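Local atomic coordinates of proline dehydrogenase (Deinococcus radiodurans, PDB entry 4H6Q), a protein that oxidises L-proline to delta-1-pyrroline-5-carboxylate with an FAD cofactor, passing the electrons to a quinone in the first step of proline breakdown to glutamate. Residues M258-R263 with V279-G284; E76-V81 with R121-K126; S169-S174 with A199-P204. One frame throughout, in Å; residues are numbered along the deposited sequence. Where two conformers were deposited one is given.

Contact 1: M258-R263 with V279-G284; sequences MLYGIR and VYLPYG. With FAD (flavin-adenine dinucleotide), chain C; TFB (tetrahydrofuran-2-carboxylic acid), chain D.
Leu259 and Tyr280 face each other on neighbouring parallel strands of the beta8-alpha8 barrel, with their side chains directed at the flavin and the bound tetrahydrofuran-2-carboxylic acid. Methyl CD2 of Leu259 touches both CB of Tyr280, at 3.7 Å, and the flavin, where it lies 3.5 Å from C7 of the FAD. The phenol of Tyr280 covers the inhibitor: TFB CG sits over one ring face, toward the rim, 3.4 Å from CZ. The Tyr280 hydroxyl is hydrogen-bonded to Asp137, a probable active-site residue, and Tyr280 itself is thought to be critical for catalysis. Two backbone bonds fix the strand register, Tyr280 N to Met258 O (2.8 Å) and Tyr260 N to Tyr280 O (2.9 Å), thereby gripping Tyr280 through both its N-H and its carbonyl. The strands close a beta-alpha-beta unit through helix 264-272, and from Leu259 the chain leaves its strand in a type II beta turn to Ile262. On the outer side, CG1 of Val279 approaches the edge of the Tyr260 ring. With CG anti to the backbone N (chi1 -178°), that ring runs alongside Leu281, and Tyr260 CB rests 3.9 Å from Pro282 CD.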
loop_
_atom_site.group_PDB
_atom_site.type_symbol
_atom_site.label_atom_id
_atom_site.label_comp_id
_atom_site.label_asym_id
_atom_site.label_seq_id
_atom_site.Cartn_x
_atom_site.Cartn_y
_atom_site.Cartn_z
ATOM N N MET A 258 -6.435 6.197 1.022
ATOM C CA MET A 258 -6.804 6.125 2.453
ATOM C C MET A 258 -6.964 4.652 2.805
ATOM O O MET A 258 -7.207 3.801 1.911
ATOM C CB MET A 258 -8.170 6.788 2.676
ATOM C CG MET A 258 -8.107 8.301 2.651
ATOM S SD MET A 258 -8.335 8.952 1.017
ATOM C CE MET A 258 -7.865 10.661 1.393
ATOM N N LEU A 259 -6.853 4.352 4.102
ATOM C CA LEU A 259 -7.130 3.007 4.580
ATOM C C LEU A 259 -8.637 2.782 4.705
ATOM O O LEU A 259 -9.378 3.708 5.119
ATOM C CB LEU A 259 -6.422 2.719 5.917
ATOM C CG LEU A 259 -4.880 2.904 5.938
ATOM C CD1 LEU A 259 -4.335 2.575 7.369
ATOM C CD2 LEU A 259 -4.229 2.016 4.916
ATOM N N TYR A 260 -9.061 1.563 4.403
ATOM C CA TYR A 260 -10.478 1.186 4.581
ATOM C C TYR A 260 -10.967 1.608 5.963
ATOM O O TYR A 260 -10.313 1.293 6.997
ATOM C CB TYR A 260 -10.583 -0.324 4.394
ATOM C CG TYR A 260 -11.969 -0.918 4.489
ATOM C CD1 TYR A 260 -12.987 -0.663 3.548
ATOM C CD2 TYR A 260 -12.271 -1.795 5.532
ATOM C CE1 TYR A 260 -14.254 -1.336 3.651
ATOM C CE2 TYR A 260 -13.479 -2.388 5.658
ATOM C CZ TYR A 260 -14.451 -2.168 4.752
ATOM O OH TYR A 260 -15.650 -2.823 4.994
ATOM N N GLY A 261 -12.110 2.308 6.017
ATOM C CA GLY A 261 -12.720 2.660 7.292
ATOM C C GLY A 261 -12.289 3.965 7.897
ATOM O O GLY A 261 -12.836 4.347 8.939
ATOM N N ILE A 262 -11.297 4.639 7.309
ATOM C CA ILE A 262 -10.754 5.856 7.922
ATOM C C ILE A 262 -11.061 7.065 7.050
ATOM O O ILE A 262 -10.693 7.116 5.851
ATOM C CB ILE A 262 -9.226 5.743 8.216
ATOM C CG1 ILE A 262 -8.907 4.486 9.040
ATOM C CG2 ILE A 262 -8.713 7.034 8.927
ATOM C CD1 ILE A 262 -7.429 4.297 9.459
ATOM N N ARG A 263 -11.811 8.009 7.615
ATOM C CA ARG A 263 -12.263 9.216 6.882
ATOM C C ARG A 263 -13.018 8.888 5.608
ATOM O O ARG A 263 -12.731 9.424 4.526
ATOM C CB ARG A 263 -11.115 10.222 6.621
ATOM C CG ARG A 263 -10.481 10.830 7.931
ATOM C CD ARG A 263 -11.481 11.507 8.870
ATOM N NE ARG A 263 -12.323 12.522 8.227
ATOM C CZ ARG A 263 -12.004 13.817 8.124
ATOM N NH1 ARG A 263 -10.833 14.253 8.594
ATOM N NH2 ARG A 263 -12.866 14.688 7.579
ATOM N N VAL A 279 -8.748 3.212 -2.154
ATOM C CA VAL A 279 -8.733 2.794 -0.773
ATOM C C VAL A 279 -8.012 1.473 -0.614
ATOM O O VAL A 279 -8.252 0.496 -1.360
ATOM C CB VAL A 279 -10.189 2.688 -0.226
ATOM C CG1 VAL A 279 -10.281 1.900 1.078
ATOM C CG2 VAL A 279 -10.745 4.091 -0.048
ATOM N N TYR A 280 -7.092 1.422 0.383
ATOM C CA TYR A 280 -6.358 0.219 0.735
ATOM C C TYR A 280 -7.323 -0.712 1.466
ATOM O O TYR A 280 -7.856 -0.360 2.536
ATOM C CB TYR A 280 -5.154 0.640 1.606
ATOM C CG TYR A 280 -4.101 -0.424 1.828
ATOM C CD1 TYR A 280 -2.848 -0.354 1.177
ATOM C CD2 TYR A 280 -4.300 -1.485 2.754
ATOM C CE1 TYR A 280 -1.872 -1.309 1.363
ATOM C CE2 TYR A 280 -3.324 -2.466 2.950
ATOM C CZ TYR A 280 -2.120 -2.371 2.233
ATOM O OH TYR A 280 -1.217 -3.358 2.476
ATOM N N LEU A 281 -7.534 -1.893 0.880
ATOM C CA LEU A 281 -8.652 -2.779 1.225
ATOM C C LEU A 281 -8.093 -4.125 1.651
ATOM O O LEU A 281 -7.802 -4.988 0.855
ATOM C CB LEU A 281 -9.603 -2.925 0.042
ATOM C CG LEU A 281 -10.992 -3.493 0.324
ATOM C CD1 LEU A 281 -11.031 -4.976 0.696
ATOM C CD2 LEU A 281 -11.709 -2.629 1.303
ATOM N N PRO A 282 -7.869 -4.307 2.978
ATOM C CA PRO A 282 -7.225 -5.539 3.472
ATOM C C PRO A 282 -8.240 -6.596 3.860
ATOM O O PRO A 282 -9.374 -6.276 4.269
ATOM C CB PRO A 282 -6.472 -5.032 4.693
ATOM C CG PRO A 282 -7.313 -3.904 5.214
ATOM C CD PRO A 282 -8.109 -3.324 4.064
ATOM N N TYR A 283 -7.859 -7.871 3.735
ATOM C CA TYR A 283 -8.741 -8.934 4.137
ATOM C C TYR A 283 -7.870 -10.134 4.538
ATOM O O TYR A 283 -6.672 -10.196 4.245
ATOM C CB TYR A 283 -9.698 -9.347 2.991
ATOM C CG TYR A 283 -8.958 -10.135 1.914
ATOM C CD1 TYR A 283 -9.004 -11.551 1.862
ATOM C CD2 TYR A 283 -8.145 -9.452 0.969
ATOM C CE1 TYR A 283 -8.264 -12.257 0.927
ATOM C CE2 TYR A 283 -7.397 -10.162 0.015
ATOM C CZ TYR A 283 -7.443 -11.556 0.017
ATOM O OH TYR A 283 -6.689 -12.230 -0.894
ATOM N N GLY A 284 -8.482 -11.095 5.221
ATOM C CA GLY A 284 -7.851 -12.354 5.502
ATOM C C GLY A 284 -7.991 -12.729 6.963
ATOM O O GLY A 284 -8.437 -11.964 7.814
HETATM P PA FAD C . -1.852 10.970 11.094
HETATM O O1A FAD C . -1.097 12.287 11.293
HETATM O O2A FAD C . -1.408 9.795 11.864
HETATM O O5B FAD C . -3.335 11.055 11.314
HETATM C C5B FAD C . -4.093 12.060 10.659
HETATM C C4B FAD C . -5.569 12.006 10.996
HETATM O O4B FAD C . -6.125 10.927 10.279
HETATM C C3B FAD C . -5.865 11.692 12.418
HETATM O O3B FAD C . -5.809 12.805 13.295
HETATM C C2B FAD C . -7.212 11.089 12.296
HETATM O O2B FAD C . -8.204 12.054 12.022
HETATM C C1B FAD C . -7.032 10.231 11.084
HETATM N N9A FAD C . -6.502 8.899 11.373
HETATM C C8A FAD C . -5.307 8.358 10.900
HETATM N N7A FAD C . -5.120 7.115 11.343
HETATM C C5A FAD C . -6.237 6.792 12.108
HETATM C C6A FAD C . -6.617 5.672 12.824
HETATM N N6A FAD C . -5.808 4.497 12.858
HETATM N N1A FAD C . -7.786 5.707 13.483
HETATM C C2A FAD C . -8.588 6.792 13.466
HETATM N N3A FAD C . -8.268 7.910 12.796
HETATM C C4A FAD C . -7.124 7.908 12.120
HETATM N N1 FAD C . 3.113 3.224 6.060
HETATM C C2 FAD C . 4.173 2.395 5.861
HETATM O O2 FAD C . 5.173 2.497 6.704
HETATM N N3 FAD C . 4.234 1.502 4.826
HETATM C C4 FAD C . 3.192 1.386 3.913
HETATM O O4 FAD C . 3.261 0.487 2.911
HETATM C C4X FAD C . 2.023 2.251 4.086
HETATM N N5 FAD C . 0.965 2.184 3.217
HETATM C C5X FAD C . -0.081 3.056 3.421
HETATM C C6 FAD C . -1.175 3.021 2.542
HETATM C C7 FAD C . -2.251 3.929 2.714
HETATM C C7M FAD C . -3.442 3.894 1.758
HETATM C C8 FAD C . -2.199 4.861 3.779
HETATM C C8M FAD C . -3.316 5.847 3.993
HETATM C C9 FAD C . -1.117 4.863 4.672
HETATM C C9A FAD C . -0.063 3.989 4.487
HETATM N N10 FAD C . 1.025 4.042 5.380
HETATM C C10 FAD C . 2.066 3.167 5.190
HETATM C "C1'" FAD C . 1.100 5.012 6.460
HETATM C "C2'" FAD C . 0.716 4.546 7.830
HETATM O "O2'" FAD C . -0.284 3.552 7.642
HETATM C "C3'" FAD C . 0.455 5.941 8.449
HETATM O "O3'" FAD C . 1.509 6.472 9.195
HETATM C "C4'" FAD C . -0.824 6.150 9.158
HETATM O "O4'" FAD C . -1.802 5.878 8.218
HETATM C "C5'" FAD C . -0.886 7.596 9.628
HETATM O "O5'" FAD C . -2.076 8.163 9.174
HETATM P P FAD C . -2.134 9.584 8.460
HETATM O O1P FAD C . -1.135 9.890 7.303
HETATM O O2P FAD C . -3.659 9.786 8.257
HETATM O O3P FAD C . -1.838 10.691 9.597
HETATM O OA TFB D . 1.118 -0.654 5.288
HETATM C CA TFB D . 0.446 -0.158 6.440
HETATM C C TFB D . 0.226 -1.266 7.449
HETATM O OB TFB D . -0.109 -0.957 8.623
HETATM C CB TFB D . -0.852 0.362 5.986
HETATM C CG TFB D . -1.093 -0.353 4.737
HETATM C CD TFB D . 0.210 -0.802 4.201
HETATM O OXT TFB D . 0.375 -2.506 7.145
#

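Contact 2: E76-V81 with R121-K126; sequences EFADDV and RRIIAK
Arg122 leaves its helix with CG anti to the carbonyl carbon (chi1 -57°) and bends at chi3 (-58°), which carries its guanidinium across to Asp79 on the neighbouring helix. The carboxylate of Asp79, although its CB points away from the other helix, is swung back by a chi1 of -68° to meet it. The resulting salt bridge is end-on and converges on one oxygen: Asp79 OD1 accepts from Arg122 NH1 at 3.0 Å and from Arg122 NH2 at 2.9 Å. OD1 lies close to the guanidinium plane, while the planes of the two flat groups are steeply inclined; NH1 arrives nearly along the C-O bond, and NH2 comes from above the carboxylate. A further bond from NH2 to Asn119 helps fix the rotation of the guanidinium. Ala78 CB lies against Arg122 NH2 (3.5 Å) and, on the apolar side of the contact, against Ile123 CD1 (3.9 Å). Ile123 CG2 meets Val81 CG1 at 3.9 Å, the valine and isoleucine side chains crossing at about a right angle. The small alanine faces the other helix where the backbones come nearest. Helices 71-90 and 115-129 run almost parallel here, their axes 9.6 Å apart, as consecutive outer helices of the barrel; Val81 also packs on Leu63 of strand 58-63, while Ile124 and Ala125 reach helix 144-158.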
loop_
_atom_site.group_PDB
_atom_site.type_symbol
_atom_site.label_atom_id
_atom_site.label_comp_id
_atom_site.label_asym_id
_atom_site.label_seq_id
_atom_site.Cartn_x
_atom_site.Cartn_y
_atom_site.Cartn_z
ATOM N N GLU A 76 3.127 -20.376 -0.356
ATOM C CA GLU A 76 1.663 -20.506 -0.244
ATOM C C GLU A 76 0.980 -19.147 -0.196
ATOM O O GLU A 76 -0.089 -18.932 -0.811
ATOM C CB GLU A 76 1.300 -21.343 1.005
ATOM C CG GLU A 76 -0.205 -21.551 1.194
ATOM C CD GLU A 76 -0.529 -22.303 2.464
ATOM O OE1 GLU A 76 0.381 -22.824 3.139
ATOM O OE2 GLU A 76 -1.722 -22.384 2.826
ATOM N N PHE A 77 1.564 -18.200 0.535
ATOM C CA PHE A 77 0.986 -16.859 0.672
ATOM C C PHE A 77 0.970 -16.225 -0.733
ATOM O O PHE A 77 -0.060 -15.687 -1.161
ATOM C CB PHE A 77 1.807 -16.001 1.646
ATOM C CG PHE A 77 1.152 -14.706 1.972
ATOM C CD1 PHE A 77 0.482 -14.526 3.184
ATOM C CD2 PHE A 77 1.205 -13.630 1.058
ATOM C CE1 PHE A 77 -0.143 -13.303 3.498
ATOM C CE2 PHE A 77 0.573 -12.415 1.360
ATOM C CZ PHE A 77 -0.081 -12.251 2.594
ATOM N N ALA A 78 2.099 -16.295 -1.454
ATOM C CA ALA A 78 2.121 -15.781 -2.836
ATOM C C ALA A 78 1.055 -16.439 -3.728
ATOM O O ALA A 78 0.397 -15.752 -4.552
ATOM C CB ALA A 78 3.488 -15.959 -3.411
ATOM N N ASP A 79 0.859 -17.759 -3.547
ATOM C CA ASP A 79 -0.165 -18.441 -4.323
ATOM C C ASP A 79 -1.565 -17.917 -3.987
ATOM O O ASP A 79 -2.420 -17.791 -4.883
ATOM C CB ASP A 79 -0.079 -19.950 -4.087
ATOM C CG ASP A 79 1.175 -20.575 -4.661
ATOM O OD1 ASP A 79 1.735 -20.007 -5.617
ATOM O OD2 ASP A 79 1.521 -21.679 -4.199
ATOM N N ASP A 80 -1.813 -17.585 -2.726
ATOM C CA ASP A 80 -3.054 -16.972 -2.322
ATOM C C ASP A 80 -3.261 -15.571 -2.861
ATOM O O ASP A 80 -4.389 -15.196 -3.206
ATOM C CB ASP A 80 -3.176 -17.004 -0.806
ATOM C CG ASP A 80 -3.376 -18.401 -0.251
ATOM O OD1 ASP A 80 -3.816 -19.294 -0.993
ATOM O OD2 ASP A 80 -3.149 -18.579 0.969
ATOM N N VAL A 81 -2.183 -14.821 -3.031
ATOM C CA VAL A 81 -2.271 -13.519 -3.718
ATOM C C VAL A 81 -2.620 -13.707 -5.203
ATOM O O VAL A 81 -3.455 -12.959 -5.740
ATOM C CB VAL A 81 -0.967 -12.701 -3.558
ATOM C CG1 VAL A 81 -1.036 -11.407 -4.354
ATOM C CG2 VAL A 81 -0.692 -12.397 -2.066
ATOM N N ARG A 121 7.896 -11.825 -8.753
ATOM C CA ARG A 121 7.829 -11.967 -10.207
ATOM C C ARG A 121 6.555 -12.675 -10.645
ATOM O O ARG A 121 5.897 -12.264 -11.618
ATOM C CB ARG A 121 9.042 -12.747 -10.727
ATOM C CG ARG A 121 10.314 -11.920 -10.790
ATOM C CD ARG A 121 11.486 -12.816 -11.125
ATOM N NE ARG A 121 12.671 -12.003 -11.358
ATOM C CZ ARG A 121 13.906 -12.377 -11.064
ATOM N NH1 ARG A 121 14.114 -13.545 -10.490
ATOM N NH2 ARG A 121 14.922 -11.562 -11.310
ATOM N N ARG A 122 6.171 -13.747 -9.958
ATOM C CA ARG A 122 4.969 -14.513 -10.322
ATOM C C ARG A 122 3.709 -13.681 -10.102
ATOM O O ARG A 122 2.773 -13.708 -10.930
ATOM C CB ARG A 122 4.873 -15.809 -9.496
ATOM C CG ARG A 122 6.081 -16.711 -9.636
ATOM C CD ARG A 122 5.837 -18.044 -8.955
ATOM N NE ARG A 122 5.506 -18.011 -7.535
ATOM C CZ ARG A 122 4.327 -18.416 -7.028
ATOM N NH1 ARG A 122 3.337 -18.825 -7.805
ATOM N NH2 ARG A 122 4.151 -18.444 -5.750
ATOM N N ILE A 123 3.661 -12.964 -8.980
ATOM C CA ILE A 123 2.527 -12.107 -8.680
ATOM C C ILE A 123 2.385 -10.978 -9.720
ATOM O O ILE A 123 1.278 -10.723 -10.247
ATOM C CB ILE A 123 2.659 -11.549 -7.250
ATOM C CG1 ILE A 123 2.529 -12.709 -6.217
ATOM C CG2 ILE A 123 1.678 -10.394 -6.977
ATOM C CD1 ILE A 123 2.996 -12.311 -4.799
ATOM N N ILE A 124 3.491 -10.292 -10.010
ATOM C CA ILE A 124 3.420 -9.159 -10.926
ATOM C C ILE A 124 3.104 -9.642 -12.346
ATOM O O ILE A 124 2.319 -8.999 -13.062
ATOM C CB ILE A 124 4.721 -8.336 -10.909
ATOM C CG1 ILE A 124 4.990 -7.776 -9.512
ATOM C CG2 ILE A 124 4.652 -7.201 -11.989
ATOM C CD1 ILE A 124 6.441 -7.339 -9.328
ATOM N N ALA A 125 3.678 -10.771 -12.769
ATOM C CA ALA A 125 3.382 -11.308 -14.104
ATOM C C ALA A 125 1.878 -11.563 -14.244
ATOM O O ALA A 125 1.296 -11.270 -15.290
ATOM C CB ALA A 125 4.190 -12.589 -14.335
ATOM N N LYS A 126 1.241 -12.125 -13.217
ATOM C CA LYS A 126 -0.184 -12.435 -13.266
ATOM C C LYS A 126 -1.005 -11.147 -13.302
ATOM O O LYS A 126 -1.941 -11.006 -14.138
ATOM C CB LYS A 126 -0.602 -13.369 -12.111
ATOM C CG LYS A 126 -2.038 -13.823 -12.149
ATOM C CD LYS A 126 -2.458 -14.503 -13.432
ATOM C CE LYS A 126 -1.797 -15.845 -13.579
ATOM N NZ LYS A 126 -2.515 -16.600 -14.616
#

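Contact 3: S169-S174 with A199-P204; sequences SYLYRS and ATVAYP
Leu171 and Ala202 come within 4.4 Å at their CA atoms, where two irregular loops form a single backbone bridge, with Tyr203 N bonded to Tyr170 O (2.8 Å) and Tyr172 N to Val201 O (3.2 Å). The carbonyl of Val201 is shared, since it also accepts from a water that in turn receives the N-H of Arg173, so the start of the type I turn from Leu171 to Ser174 is tied to the second loop twice. Tyr172 makes the broadest side-chain contact. Its CG stands anti to the carbonyl carbon (chi1 -55°), a rotation that lays the ring along the curve of residues 199-204. At the far end its hydroxyl donates to Ala199 O at 2.7 Å, the oxygen lying near the ring plane but the donor tilted from the carbonyl plane. Ala202 CA and Tyr203 N cover one face of the same ring. Against Tyr203 the Tyr172 ring makes an edge-to-face pair, centroids 4.6 Å apart and planes at 69°, with the CD1-CE1 edge directed into the face of Tyr203. On the other side of the bridge Leu171 and Val201 run side by side and press tightly, Leu171 CD2 to Val201 CG1 3.5 Å. Ala202 CB meets a face of the Tyr170 ring, whose hydroxyl is bonded to the backbone N of Tyr195. The loops follow barrel strands 163-168 and 188-191 and lead into helices 174-180 and 206-222. Tyr170, beside Gly193 of the FAD site, brings the contact to within about 5 Å of the cofactor (nearest atoms); Leu171 packs on helix 144-158, and Tyr203 touches Asp208 of helix 206-222.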
loop_
_atom_site.group_PDB
_atom_site.type_symbol
_atom_site.label_atom_id
_atom_site.label_comp_id
_atom_site.label_asym_id
_atom_site.label_seq_id
_atom_site.Cartn_x
_atom_site.Cartn_y
_atom_site.Cartn_z
ATOM N N SER A 169 7.755 9.279 4.858
ATOM C CA SER A 169 8.293 10.628 5.115
ATOM C C SER A 169 8.983 10.756 6.460
ATOM O O SER A 169 9.703 11.740 6.698
ATOM C CB SER A 169 7.212 11.709 5.008
ATOM O OG SER A 169 6.351 11.732 6.170
ATOM N N TYR A 170 8.777 9.817 7.383
ATOM C CA TYR A 170 9.477 9.935 8.660
ATOM C C TYR A 170 10.947 9.584 8.580
ATOM O O TYR A 170 11.702 9.911 9.515
ATOM C CB TYR A 170 8.751 9.221 9.823
ATOM C CG TYR A 170 8.646 7.689 9.839
ATOM C CD1 TYR A 170 7.920 7.070 10.869
ATOM C CD2 TYR A 170 9.170 6.859 8.835
ATOM C CE1 TYR A 170 7.766 5.666 10.947
ATOM C CE2 TYR A 170 9.003 5.461 8.882
ATOM C CZ TYR A 170 8.287 4.875 9.933
ATOM O OH TYR A 170 8.123 3.506 9.969
ATOM N N LEU A 171 11.404 8.964 7.491
ATOM C CA LEU A 171 12.832 8.568 7.400
ATOM C C LEU A 171 13.699 9.674 6.801
ATOM O O LEU A 171 13.356 10.248 5.760
ATOM C CB LEU A 171 13.016 7.307 6.551
ATOM C CG LEU A 171 12.350 6.010 7.014
ATOM C CD1 LEU A 171 12.852 4.823 6.167
ATOM C CD2 LEU A 171 12.583 5.724 8.482
ATOM N N TYR A 172 14.852 9.934 7.416
ATOM C CA TYR A 172 15.792 10.889 6.862
ATOM C C TYR A 172 16.238 10.545 5.456
ATOM O O TYR A 172 16.544 11.459 4.687
ATOM C CB TYR A 172 17.054 10.961 7.738
ATOM C CG TYR A 172 16.799 11.258 9.192
ATOM C CD1 TYR A 172 16.221 12.458 9.602
ATOM C CD2 TYR A 172 17.223 10.373 10.174
ATOM C CE1 TYR A 172 16.038 12.735 10.969
ATOM C CE2 TYR A 172 17.033 10.642 11.518
ATOM C CZ TYR A 172 16.452 11.830 11.912
ATOM O OH TYR A 172 16.268 12.095 13.269
ATOM N N ARG A 173 16.280 9.249 5.121
ATOM C CA ARG A 173 16.846 8.806 3.827
ATOM C C ARG A 173 15.874 8.962 2.647
ATOM O O ARG A 173 16.279 8.810 1.478
ATOM C CB ARG A 173 17.249 7.336 3.902
ATOM C CG ARG A 173 16.085 6.378 4.306
ATOM C CD ARG A 173 16.526 4.906 4.204
ATOM N NE ARG A 173 16.935 4.577 2.829
ATOM C CZ ARG A 173 17.683 3.529 2.500
ATOM N NH1 ARG A 173 18.123 2.677 3.438
ATOM N NH2 ARG A 173 18.013 3.334 1.233
ATOM N N SER A 174 14.595 9.213 2.935
ATOM C CA SER A 174 13.570 9.068 1.901
ATOM C C SER A 174 13.679 10.056 0.714
ATOM O O SER A 174 13.448 9.657 -0.434
ATOM C CB SER A 174 12.165 9.126 2.510
ATOM O OG SER A 174 11.961 7.955 3.293
ATOM N N ALA A 199 15.440 7.784 16.689
ATOM C CA ALA A 199 15.818 9.093 16.195
ATOM C C ALA A 199 17.047 9.062 15.309
ATOM O O ALA A 199 17.334 10.054 14.633
ATOM C CB ALA A 199 16.040 10.070 17.373
ATOM N N THR A 200 17.789 7.957 15.289
ATOM C CA THR A 200 18.892 7.865 14.320
ATOM C C THR A 200 18.395 7.572 12.902
ATOM O O THR A 200 19.148 7.722 11.946
ATOM C CB THR A 200 19.887 6.782 14.718
ATOM O OG1 THR A 200 19.160 5.559 14.874
ATOM C CG2 THR A 200 20.607 7.146 16.055
ATOM N N VAL A 201 17.129 7.170 12.781
ATOM C CA VAL A 201 16.546 6.686 11.503
ATOM C C VAL A 201 15.414 7.579 11.058
ATOM O O VAL A 201 15.224 7.821 9.845
ATOM C CB VAL A 201 16.004 5.216 11.744
ATOM C CG1 VAL A 201 15.044 4.728 10.733
ATOM C CG2 VAL A 201 17.203 4.215 12.003
ATOM N N ALA A 202 14.607 8.020 12.021
ATOM C CA ALA A 202 13.377 8.753 11.758
ATOM C C ALA A 202 13.279 10.036 12.538
ATOM O O ALA A 202 13.652 10.079 13.705
ATOM C CB ALA A 202 12.200 7.899 12.069
ATOM N N TYR A 203 12.723 11.068 11.911
ATOM C CA TYR A 203 12.480 12.364 12.568
ATOM C C TYR A 203 11.596 12.199 13.818
ATOM O O TYR A 203 10.480 11.694 13.707
ATOM C CB TYR A 203 11.705 13.282 11.625
ATOM C CG TYR A 203 12.452 13.792 10.433
ATOM C CD1 TYR A 203 13.379 14.808 10.581
ATOM C CD2 TYR A 203 12.204 13.294 9.145
ATOM C CE1 TYR A 203 14.059 15.330 9.500
ATOM C CE2 TYR A 203 12.914 13.798 8.035
ATOM C CZ TYR A 203 13.846 14.805 8.240
ATOM O OH TYR A 203 14.540 15.320 7.153
ATOM N N PRO A 204 12.071 12.633 14.997
ATOM C CA PRO A 204 11.197 12.485 16.159
ATOM C C PRO A 204 10.063 13.488 16.202
ATOM O O PRO A 204 9.024 13.213 16.828
ATOM C CB PRO A 204 12.123 12.781 17.342
ATOM C CG PRO A 204 13.453 12.590 16.844
ATOM C CD PRO A 204 13.484 12.802 15.375
HETATM O O HOH W 1 16.662 7.220 7.496
#

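In the fold
All three contacts belong to one beta8-alpha8 barrel and follow one another along the chain as contact 2, contact 3 and contact 1. Contact 1 lies in the barrel wall, between strands 254-259 and 277-283. Contact 2 pairs helices 71-90 and 115-129 on the outside of the barrel, against strand 58-63, its centre about 21 Å from that of contact 1. Contact 3 joins two loops; its centre is about 25 Å from that of contact 1 and about 31 Å from that of contact 2, which lies on the opposite side of the chain's centre. Contact 1 thus forms part of the active-site pocket, contact 3 lies beside the FAD site, and contact 2 belongs to the outer helices, the Val81 side chain about 13 Å from the bound inhibitor.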